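Local structure of hypothetical protein (Staphylococcus aureus subsp. aureus, 2ETS) at residues A[18-23]-A[55-60]; A[28-33]-A[92-97]; A[71-76]-A[114-119]. The protein is of unknown function but adopts a four-helical bundle fold and represents the DUF1798 family. One frame throughout, in Å; residues are numbered along the deposited sequence.

Contact 1 (A[18-23]-A[55-60]); sequences ESLIYE and DSILNE. Unlike the reference sequence in segment 55-60: Ile57 (reference Met).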
loop_
_atom_site.group_PDB
_atom_site.type_symbol
_atom_site.label_atom_id
_atom_site.label_comp_id
_atom_site.label_asym_id
_atom_site.label_seq_id
_atom_site.Cartn_x
_atom_site.Cartn_y
_atom_site.Cartn_z
ATOM N N GLU A 18 -5.166 1.160 -8.966
ATOM C CA GLU A 18 -6.483 0.761 -8.420
ATOM C C GLU A 18 -6.383 -0.505 -7.556
ATOM O O GLU A 18 -7.072 -0.648 -6.535
ATOM C CB GLU A 18 -7.518 0.573 -9.550
ATOM C CG GLU A 18 -8.248 1.870 -9.837
ATOM C CD GLU A 18 -9.150 1.829 -11.065
ATOM O OE1 GLU A 18 -8.725 1.308 -12.127
ATOM O OE2 GLU A 18 -10.294 2.335 -10.966
ATOM N N SER A 19 -5.513 -1.416 -7.977
ATOM C CA SER A 19 -5.229 -2.586 -7.189
ATOM C C SER A 19 -4.620 -2.257 -5.832
ATOM O O SER A 19 -4.988 -2.860 -4.839
ATOM C CB SER A 19 -4.302 -3.522 -7.938
ATOM O OG SER A 19 -4.300 -4.765 -7.275
ATOM N N LEU A 20 -3.672 -1.329 -5.781
ATOM C CA LEU A 20 -3.080 -0.944 -4.508
ATOM C C LEU A 20 -4.099 -0.187 -3.643
ATOM O O LEU A 20 -4.143 -0.343 -2.433
ATOM C CB LEU A 20 -1.838 -0.073 -4.720
ATOM C CG LEU A 20 -0.601 -0.736 -5.318
ATOM C CD1 LEU A 20 0.433 0.328 -5.643
ATOM C CD2 LEU A 20 -0.031 -1.727 -4.343
ATOM N N ILE A 21 -4.893 0.667 -4.262
ATOM C CA ILE A 21 -5.945 1.368 -3.543
ATOM C C ILE A 21 -6.866 0.394 -2.813
ATOM O O ILE A 21 -7.061 0.501 -1.573
ATOM C CB ILE A 21 -6.725 2.317 -4.476
ATOM C CG1 ILE A 21 -5.795 3.516 -4.807
ATOM C CG2 ILE A 21 -8.004 2.832 -3.792
ATOM C CD1 ILE A 21 -6.350 4.490 -5.843
ATOM N N TYR A 22 -7.394 -0.568 -3.558
ATOM C CA TYR A 22 -8.209 -1.641 -2.968
ATOM C C TYR A 22 -7.451 -2.301 -1.813
ATOM O O TYR A 22 -8.003 -2.473 -0.719
ATOM C CB TYR A 22 -8.625 -2.693 -4.015
ATOM C CG TYR A 22 -9.082 -4.031 -3.410
ATOM C CD1 TYR A 22 -10.428 -4.271 -3.023
ATOM C CD2 TYR A 22 -8.180 -5.054 -3.239
ATOM C CE1 TYR A 22 -10.817 -5.513 -2.468
ATOM C CE2 TYR A 22 -8.560 -6.282 -2.710
ATOM C CZ TYR A 22 -9.846 -6.502 -2.305
ATOM O OH TYR A 22 -10.088 -7.755 -1.775
ATOM N N GLU A 23 -6.179 -2.668 -2.063
ATOM C CA GLU A 23 -5.411 -3.382 -1.048
ATOM C C GLU A 23 -5.151 -2.564 0.250
ATOM O O GLU A 23 -5.230 -3.095 1.364
ATOM C CB GLU A 23 -4.118 -3.895 -1.653
ATOM C CG GLU A 23 -4.321 -5.121 -2.552
ATOM C CD GLU A 23 -4.779 -6.364 -1.796
ATOM O OE1 GLU A 23 -5.021 -6.263 -0.564
ATOM O OE2 GLU A 23 -4.886 -7.445 -2.436
ATOM N N ASP A 55 4.025 -7.572 -2.203
ATOM C CA ASP A 55 5.307 -7.453 -2.883
ATOM C C ASP A 55 5.172 -7.708 -4.389
ATOM O O ASP A 55 5.822 -7.021 -5.178
ATOM C CB ASP A 55 6.362 -8.410 -2.284
ATOM C CG ASP A 55 6.705 -8.079 -0.838
ATOM O OD1 ASP A 55 6.381 -6.955 -0.386
ATOM O OD2 ASP A 55 7.228 -8.968 -0.136
ATOM N N SER A 56 4.323 -8.669 -4.789
ATOM C CA SER A 56 4.142 -8.973 -6.213
ATOM C C SER A 56 3.585 -7.747 -6.922
ATOM O O SER A 56 4.079 -7.370 -7.966
ATOM C CB SER A 56 3.245 -10.216 -6.468
ATOM N N ILE A 57 2.585 -7.107 -6.344
ATOM C CA ILE A 57 2.016 -5.921 -6.969
ATOM C C ILE A 57 3.046 -4.806 -7.031
ATOM O O ILE A 57 3.180 -4.147 -8.048
ATOM C CB ILE A 57 0.734 -5.408 -6.252
ATOM C CG1 ILE A 57 -0.348 -6.506 -6.217
ATOM C CG2 ILE A 57 0.156 -4.190 -7.002
ATOM C CD1 ILE A 57 -1.498 -6.162 -5.248
ATOM N N LEU A 58 3.784 -4.612 -5.947
ATOM C CA LEU A 58 4.773 -3.534 -5.901
ATOM C C LEU A 58 5.879 -3.740 -6.887
ATOM O O LEU A 58 6.317 -2.777 -7.495
ATOM C CB LEU A 58 5.339 -3.344 -4.495
ATOM C CG LEU A 58 4.273 -2.828 -3.509
ATOM C CD1 LEU A 58 4.820 -2.697 -2.110
ATOM C CD2 LEU A 58 3.640 -1.503 -3.935
ATOM N N ASN A 59 6.303 -4.996 -7.057
ATOM C CA ASN A 59 7.315 -5.341 -8.050
ATOM C C ASN A 59 6.904 -4.937 -9.455
ATOM O O ASN A 59 7.724 -4.422 -10.225
ATOM C CB ASN A 59 7.652 -6.839 -8.016
ATOM C CG ASN A 59 8.484 -7.216 -6.804
ATOM O OD1 ASN A 59 9.111 -6.364 -6.179
ATOM N ND2 ASN A 59 8.472 -8.490 -6.450
ATOM N N GLU A 60 5.635 -5.149 -9.774
ATOM C CA GLU A 60 5.107 -4.717 -11.056
ATOM C C GLU A 60 5.149 -3.197 -11.127
ATOM O O GLU A 60 5.741 -2.642 -12.028
ATOM C CB GLU A 60 3.678 -5.248 -11.303
ATOM C CG GLU A 60 3.595 -6.729 -11.765
#

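Contact 2 (A[28-33]-A[92-97]); sequences QQNFEN and ECHFKR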
loop_
_atom_site.group_PDB
_atom_site.type_symbol
_atom_site.label_atom_id
_atom_site.label_comp_id
_atom_site.label_asym_id
_atom_site.label_seq_id
_atom_site.Cartn_x
_atom_site.Cartn_y
_atom_site.Cartn_z
ATOM N N GLN A 28 -6.757 -1.523 6.036
ATOM C CA GLN A 28 -7.464 -0.813 7.086
ATOM C C GLN A 28 -8.455 -1.758 7.797
ATOM O O GLN A 28 -8.562 -1.755 9.023
ATOM C CB GLN A 28 -8.186 0.412 6.534
ATOM C CG GLN A 28 -8.761 1.319 7.640
ATOM C CD GLN A 28 -9.313 2.645 7.096
ATOM O OE1 GLN A 28 -9.318 2.891 5.884
ATOM N NE2 GLN A 28 -9.795 3.498 8.001
ATOM N N GLN A 29 -9.127 -2.598 7.044
ATOM C CA GLN A 29 -10.095 -3.526 7.639
ATOM C C GLN A 29 -9.391 -4.580 8.487
ATOM O O GLN A 29 -9.874 -4.923 9.543
ATOM C CB GLN A 29 -10.995 -4.171 6.585
ATOM C CG GLN A 29 -12.505 -3.814 6.699
ATOM C CD GLN A 29 -13.040 -3.753 8.167
ATOM O OE1 GLN A 29 -13.058 -4.761 8.894
ATOM N NE2 GLN A 29 -13.470 -2.559 8.589
ATOM N N ASN A 30 -8.217 -5.034 8.044
ATOM C CA ASN A 30 -7.430 -6.007 8.787
ATOM C C ASN A 30 -6.981 -5.434 10.137
ATOM O O ASN A 30 -7.033 -6.088 11.183
ATOM C CB ASN A 30 -6.217 -6.423 7.954
ATOM C CG ASN A 30 -6.552 -7.527 6.950
ATOM O OD1 ASN A 30 -6.843 -8.634 7.342
ATOM N ND2 ASN A 30 -6.538 -7.211 5.660
ATOM N N PHE A 31 -6.548 -4.194 10.105
ATOM C CA PHE A 31 -6.103 -3.525 11.303
ATOM C C PHE A 31 -7.286 -3.423 12.272
ATOM O O PHE A 31 -7.145 -3.690 13.462
ATOM C CB PHE A 31 -5.538 -2.152 10.939
ATOM C CG PHE A 31 -5.235 -1.285 12.126
ATOM C CD1 PHE A 31 -4.113 -1.534 12.912
ATOM C CD2 PHE A 31 -6.064 -0.224 12.457
ATOM C CE1 PHE A 31 -3.810 -0.733 13.993
ATOM C CE2 PHE A 31 -5.762 0.588 13.552
ATOM C CZ PHE A 31 -4.618 0.333 14.320
ATOM N N GLU A 32 -8.450 -3.045 11.759
ATOM C CA GLU A 32 -9.666 -2.987 12.577
ATOM C C GLU A 32 -10.025 -4.328 13.171
ATOM O O GLU A 32 -10.531 -4.385 14.286
ATOM C CB GLU A 32 -10.865 -2.453 11.784
ATOM C CG GLU A 32 -10.804 -0.968 11.497
ATOM C CD GLU A 32 -10.676 -0.083 12.743
ATOM O OE1 GLU A 32 -11.238 -0.401 13.820
ATOM O OE2 GLU A 32 -10.028 0.969 12.616
ATOM N N ASN A 33 -9.774 -5.396 12.422
ATOM C CA ASN A 33 -10.091 -6.722 12.920
ATOM C C ASN A 33 -9.143 -7.147 14.041
ATOM O O ASN A 33 -9.624 -7.585 15.075
ATOM C CB ASN A 33 -10.154 -7.742 11.779
ATOM C CG ASN A 33 -11.412 -7.580 10.905
ATOM O OD1 ASN A 33 -11.604 -8.327 9.951
ATOM N ND2 ASN A 33 -12.262 -6.613 11.234
ATOM N N GLU A 92 1.929 -4.203 9.282
ATOM C CA GLU A 92 1.467 -3.646 10.552
ATOM C C GLU A 92 -0.016 -3.904 10.808
ATOM O O GLU A 92 -0.468 -3.931 11.974
ATOM C CB GLU A 92 1.794 -2.161 10.633
ATOM C CG GLU A 92 3.269 -1.918 10.737
ATOM C CD GLU A 92 3.638 -0.445 10.628
ATOM O OE1 GLU A 92 2.748 0.429 10.613
ATOM O OE2 GLU A 92 4.845 -0.184 10.575
ATOM N N CYS A 93 -0.759 -4.156 9.737
ATOM C CA CYS A 93 -2.197 -4.258 9.846
ATOM C C CYS A 93 -2.618 -5.594 10.475
ATOM O O CYS A 93 -3.813 -5.823 10.760
ATOM C CB CYS A 93 -2.843 -4.032 8.478
ATOM S SG CYS A 93 -2.576 -5.423 7.315
ATOM N N HIS A 94 -1.624 -6.451 10.707
ATOM C CA HIS A 94 -1.854 -7.783 11.238
ATOM C C HIS A 94 -1.474 -7.883 12.709
ATOM O O HIS A 94 -1.556 -8.961 13.290
ATOM C CB HIS A 94 -1.053 -8.810 10.419
ATOM C CG HIS A 94 -1.456 -8.880 8.983
ATOM N ND1 HIS A 94 -2.679 -9.396 8.564
ATOM C CD2 HIS A 94 -0.790 -8.519 7.862
ATOM C CE1 HIS A 94 -2.743 -9.320 7.244
ATOM N NE2 HIS A 94 -1.611 -8.794 6.795
ATOM N N PHE A 95 -1.067 -6.761 13.309
ATOM C CA PHE A 95 -0.588 -6.751 14.698
ATOM C C PHE A 95 -1.459 -5.885 15.587
ATOM O O PHE A 95 -1.667 -4.700 15.295
ATOM C CB PHE A 95 0.876 -6.303 14.770
ATOM C CG PHE A 95 1.843 -7.343 14.272
ATOM C CD1 PHE A 95 2.189 -7.394 12.922
ATOM C CD2 PHE A 95 2.375 -8.290 15.132
ATOM C CE1 PHE A 95 3.039 -8.362 12.428
ATOM C CE2 PHE A 95 3.261 -9.260 14.653
ATOM C CZ PHE A 95 3.592 -9.298 13.291
ATOM N N LYS A 96 -1.951 -6.481 16.676
ATOM C CA LYS A 96 -2.840 -5.796 17.625
ATOM C C LYS A 96 -2.126 -4.660 18.295
ATOM O O LYS A 96 -2.758 -3.667 18.644
ATOM C CB LYS A 96 -3.403 -6.742 18.690
ATOM C CG LYS A 96 -2.380 -7.387 19.651
ATOM C CD LYS A 96 -3.104 -8.330 20.606
ATOM C CE LYS A 96 -2.171 -8.987 21.605
ATOM N NZ LYS A 96 -2.853 -10.110 22.409
ATOM N N ARG A 97 -0.805 -4.787 18.436
ATOM C CA ARG A 97 -0.033 -3.777 19.121
ATOM C C ARG A 97 0.274 -2.583 18.205
ATOM O O ARG A 97 0.733 -1.557 18.659
ATOM C CB ARG A 97 1.247 -4.378 19.730
#

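Contact 3 (A[71-76]-A[114-119]); sequences VPYMNS and LQNILD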
loop_
_atom_site.group_PDB
_atom_site.type_symbol
_atom_site.label_atom_id
_atom_site.label_comp_id
_atom_site.label_asym_id
_atom_site.label_seq_id
_atom_site.Cartn_x
_atom_site.Cartn_y
_atom_site.Cartn_z
ATOM N N VAL A 71 4.719 12.040 -12.852
ATOM C CA VAL A 71 3.362 12.590 -12.727
ATOM C C VAL A 71 3.369 13.747 -11.698
ATOM O O VAL A 71 4.262 13.810 -10.851
ATOM C CB VAL A 71 2.272 11.518 -12.410
ATOM C CG1 VAL A 71 2.306 10.364 -13.430
ATOM C CG2 VAL A 71 2.400 10.981 -11.016
ATOM N N PRO A 72 2.422 14.707 -11.834
ATOM C CA PRO A 72 2.334 15.753 -10.833
ATOM C C PRO A 72 2.297 15.197 -9.414
ATOM O O PRO A 72 1.731 14.129 -9.190
ATOM C CB PRO A 72 1.039 16.480 -11.173
ATOM C CG PRO A 72 0.913 16.302 -12.718
ATOM C CD PRO A 72 1.425 14.885 -12.919
ATOM N N TYR A 73 2.948 15.910 -8.488
ATOM C CA TYR A 73 3.029 15.517 -7.055
ATOM C C TYR A 73 3.995 14.371 -6.767
ATOM O O TYR A 73 4.095 13.945 -5.627
ATOM C CB TYR A 73 1.645 15.141 -6.476
ATOM C CG TYR A 73 0.659 16.283 -6.378
ATOM C CD1 TYR A 73 0.794 17.250 -5.381
ATOM C CD2 TYR A 73 -0.398 16.396 -7.254
ATOM C CE1 TYR A 73 -0.103 18.307 -5.290
ATOM C CE2 TYR A 73 -1.296 17.450 -7.159
ATOM C CZ TYR A 73 -1.128 18.390 -6.165
ATOM O OH TYR A 73 -1.984 19.446 -6.044
HETATM N N MSE A 74 4.689 13.848 -7.777
HETATM C CA MSE A 74 5.557 12.694 -7.572
HETATM C C MSE A 74 6.991 13.035 -7.901
HETATM O O MSE A 74 7.255 13.932 -8.660
HETATM C CB MSE A 74 5.100 11.509 -8.422
HETATM C CG MSE A 74 4.137 10.582 -7.729
HETATM SE SE MSE A 74 4.923 9.645 -6.209
HETATM C CE MSE A 74 3.650 10.174 -4.929
ATOM N N ASN A 75 7.915 12.317 -7.285
ATOM C CA ASN A 75 9.325 12.395 -7.612
ATOM C C ASN A 75 9.948 11.085 -7.142
ATOM O O ASN A 75 9.245 10.261 -6.590
ATOM C CB ASN A 75 9.984 13.627 -6.978
ATOM C CG ASN A 75 9.985 13.597 -5.469
ATOM O OD1 ASN A 75 10.259 12.569 -4.853
ATOM N ND2 ASN A 75 9.711 14.743 -4.858
ATOM N N SER A 76 11.246 10.897 -7.362
ATOM C CA SER A 76 11.921 9.616 -7.085
ATOM C C SER A 76 11.870 9.242 -5.598
ATOM O O SER A 76 11.511 8.105 -5.255
ATOM C CB SER A 76 13.391 9.680 -7.565
ATOM O OG SER A 76 14.078 8.495 -7.193
ATOM N N LEU A 114 -1.571 7.719 -3.656
ATOM C CA LEU A 114 -2.191 6.825 -4.629
ATOM C C LEU A 114 -3.222 7.537 -5.499
ATOM O O LEU A 114 -3.298 7.297 -6.704
ATOM C CB LEU A 114 -2.837 5.641 -3.905
ATOM C CG LEU A 114 -1.841 4.606 -3.360
ATOM C CD1 LEU A 114 -2.597 3.537 -2.623
ATOM C CD2 LEU A 114 -1.001 3.964 -4.470
ATOM N N GLN A 115 -4.008 8.421 -4.891
ATOM C CA GLN A 115 -4.977 9.191 -5.658
ATOM C C GLN A 115 -4.313 10.112 -6.669
ATOM O O GLN A 115 -4.826 10.273 -7.781
ATOM C CB GLN A 115 -5.870 10.029 -4.742
ATOM C CG GLN A 115 -6.950 9.272 -4.065
ATOM C CD GLN A 115 -7.939 8.638 -5.063
ATOM O OE1 GLN A 115 -8.347 7.491 -4.875
ATOM N NE2 GLN A 115 -8.279 9.364 -6.142
ATOM N N ASN A 116 -3.204 10.743 -6.278
ATOM C CA ASN A 116 -2.500 11.659 -7.149
ATOM C C ASN A 116 -1.917 10.911 -8.332
ATOM O O ASN A 116 -1.839 11.435 -9.457
ATOM C CB ASN A 116 -1.372 12.380 -6.393
ATOM C CG ASN A 116 -1.883 13.487 -5.482
ATOM O OD1 ASN A 116 -2.968 14.036 -5.683
ATOM N ND2 ASN A 116 -1.095 13.826 -4.486
ATOM N N ILE A 117 -1.477 9.693 -8.061
ATOM C CA ILE A 117 -0.881 8.868 -9.081
ATOM C C ILE A 117 -1.990 8.467 -10.017
ATOM O O ILE A 117 -1.864 8.645 -11.230
ATOM C CB ILE A 117 -0.173 7.627 -8.487
ATOM C CG1 ILE A 117 1.092 8.066 -7.757
ATOM C CG2 ILE A 117 0.173 6.629 -9.573
ATOM C CD1 ILE A 117 1.793 6.943 -6.979
ATOM N N LEU A 118 -3.085 7.966 -9.444
ATOM C CA LEU A 118 -4.247 7.562 -10.239
ATOM C C LEU A 118 -4.657 8.704 -11.139
ATOM O O LEU A 118 -4.801 8.487 -12.314
ATOM C CB LEU A 118 -5.426 7.107 -9.364
ATOM C CG LEU A 118 -6.628 6.485 -10.098
ATOM C CD1 LEU A 118 -6.320 5.062 -10.594
ATOM C CD2 LEU A 118 -7.888 6.478 -9.221
ATOM N N ASP A 119 -4.804 9.921 -10.609
ATOM C CA ASP A 119 -5.096 11.094 -11.473
ATOM C C ASP A 119 -4.056 11.255 -12.573
ATOM O O ASP A 119 -4.404 11.484 -13.711
ATOM C CB ASP A 119 -5.128 12.430 -10.712
ATOM C CG ASP A 119 -6.121 12.456 -9.584
ATOM O OD1 ASP A 119 -6.866 11.464 -9.410
ATOM O OD2 ASP A 119 -6.127 13.477 -8.848
HETATM O O HOH W 1 -0.420 13.229 -10.609
HETATM O O HOH W 2 1.379 12.673 -3.837
#

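Contact 1 (A[18-23]-A[55-60])
Leu20 and Ile57 overlap as they run in opposing directions, a good example of how two antiparallel helices meet through branched side chains. The touch is made by the CG2 branch of Ile57, which reaches Leu20 CD2 at 3.6 Å. That methyl stands anti to the backbone N of Ile57, while CG1 lies beside the N (chi1 -58°) and carries CD1 across to helix 12-37. There CD1 meets Ser19 OG at 3.7 Å and Glu23 CG at 4.0 Å, so one isoleucine spans a full helical turn of 18-23, from Ser19 to Glu23. Leu58 crosses Leu20 at about a right angle, its CD2 against the methyl end of Leu20, 3.7 Å from Leu20 CD2. No hydrogen bond joins the two segments. Glu23 gives the aliphatic part of its chain to the apolar patch and bends at chi2 (-67°), and its two carboxylate oxygens are hydrogen-bonded, OE2 with His53 NE2 and OE1 with Tyr50 OH, both on helix 43-63. The short helix axes approach to 10.8 Å with their directions 150° apart. Among the neighbouring helices, Leu20 also leans on Leu114 of helix 100-120 and Leu58 on Ile83 and Ile86 of helix 76-92, which places this pairing of helices 12-37 and 43-63 in the middle of the four-helix bundle.

Contact 2 (A[28-33]-A[92-97])
Asn30 is the first residue of 28-33 to meet the loop, laying its CB 3.8 Å from Cys93 SG. Its amide lies alongside the His94 side chain, both heading one way, with the two planes 51° apart; Asn30 OD1 comes no nearer than 4.2 Å to His94 CE1. Cys93 SG, besides touching Asn30 CB, lies over one face of the His94 ring, offset toward its rim. Cys93 O comes up against the backbone where Asn30 passes into Phe31, 3.3 Å from both Asn30 C and Phe31 CA. The latter is a CA-H...O contact, bent to 129° at the hydrogen, and the backbone N of Phe31, though close, is too poorly angled to donate to this oxygen. Phe31 CB packs 4.1 Å from Cys93 CB, and with CG anti to the backbone N (chi1 171°) the ring edge is turned toward Glu92 O. This same carbonyl accepts Phe95 N across the type I turn 92-95. Around this seam, Phe31 stacks on Phe103 of helix 100-120, while His94 ND1 is hydrogen-bonded with His41 ND1 and its ring packs against Thr46 and Val47 of helix 43-63, so the loop that follows helix 76-92 is wedged among the other three long helices.

Contact 3 (A[71-76]-A[114-119])
Tyr73 and Asn116 both set their CG beside the backbone N, with chi1 of -67° and -76°, and this brings a phenol ring and an amide together as a near-parallel stack, their planes 11° apart. Asn116 ND2 lies 3.6 Å from Tyr73 CG, at the root of the ring, while Asn116 OD1 reaches along to Tyr73 CD2 at 3.8 Å. The tyrosine owes its position to a type II turn from Val71 to Met74, in which it takes a left-handed backbone conformation; a hydrogen bond from Met74 N to Val71 O closes the turn. Polar linkage to the helix is by water alone. One water donates to Pro72 O at 2.7 Å and to Asn116 O at 2.6 Å, tying the turn to the helix backbone. A second accepts from Asn116 ND2 at 2.8 Å and donates only weakly to Tyr73 O, giving the amide nitrogen a partner on the side of the turn. Beneath the stack the contact turns apolar: Met74, a selenomethionine, sets CG 4.0 Å from Ile117 CG1, and Val71 CG2 rests near the backbone of Ile117. The turn runs on to Asn75, whose OD1 caps helix 76-92 by accepting a hydrogen bond from Lys78 N. The loop leading into that helix thus packs on helix 100-120, where Tyr73 also touches Tyr112, while Ile117 and Leu114 face Val17 and Ile21 of helix 12-37.

Overall arrangement
The centre of contact 1 lies about 7 Å from the centre of the chain, in the middle of the bundle, whereas contacts 2 and 3 sit on opposite sides of that point, the centre of each about 14 Å from it and their own centres about 26 Å apart. Helix 12-37 serves both contact 1 and contact 2, and contact 3 joins contact 1 by direct packing, as of Ile21 on Leu114. Chemistry follows place: the helix pair of contact 1 meets through apolar branches, while the loop contacts bring carbonyls into play. In contact 2 a carbonyl meets a CA-H of a helix backbone; contact 3, also mostly buried but with exposed Pro72 and Tyr73, is bridged by two waters.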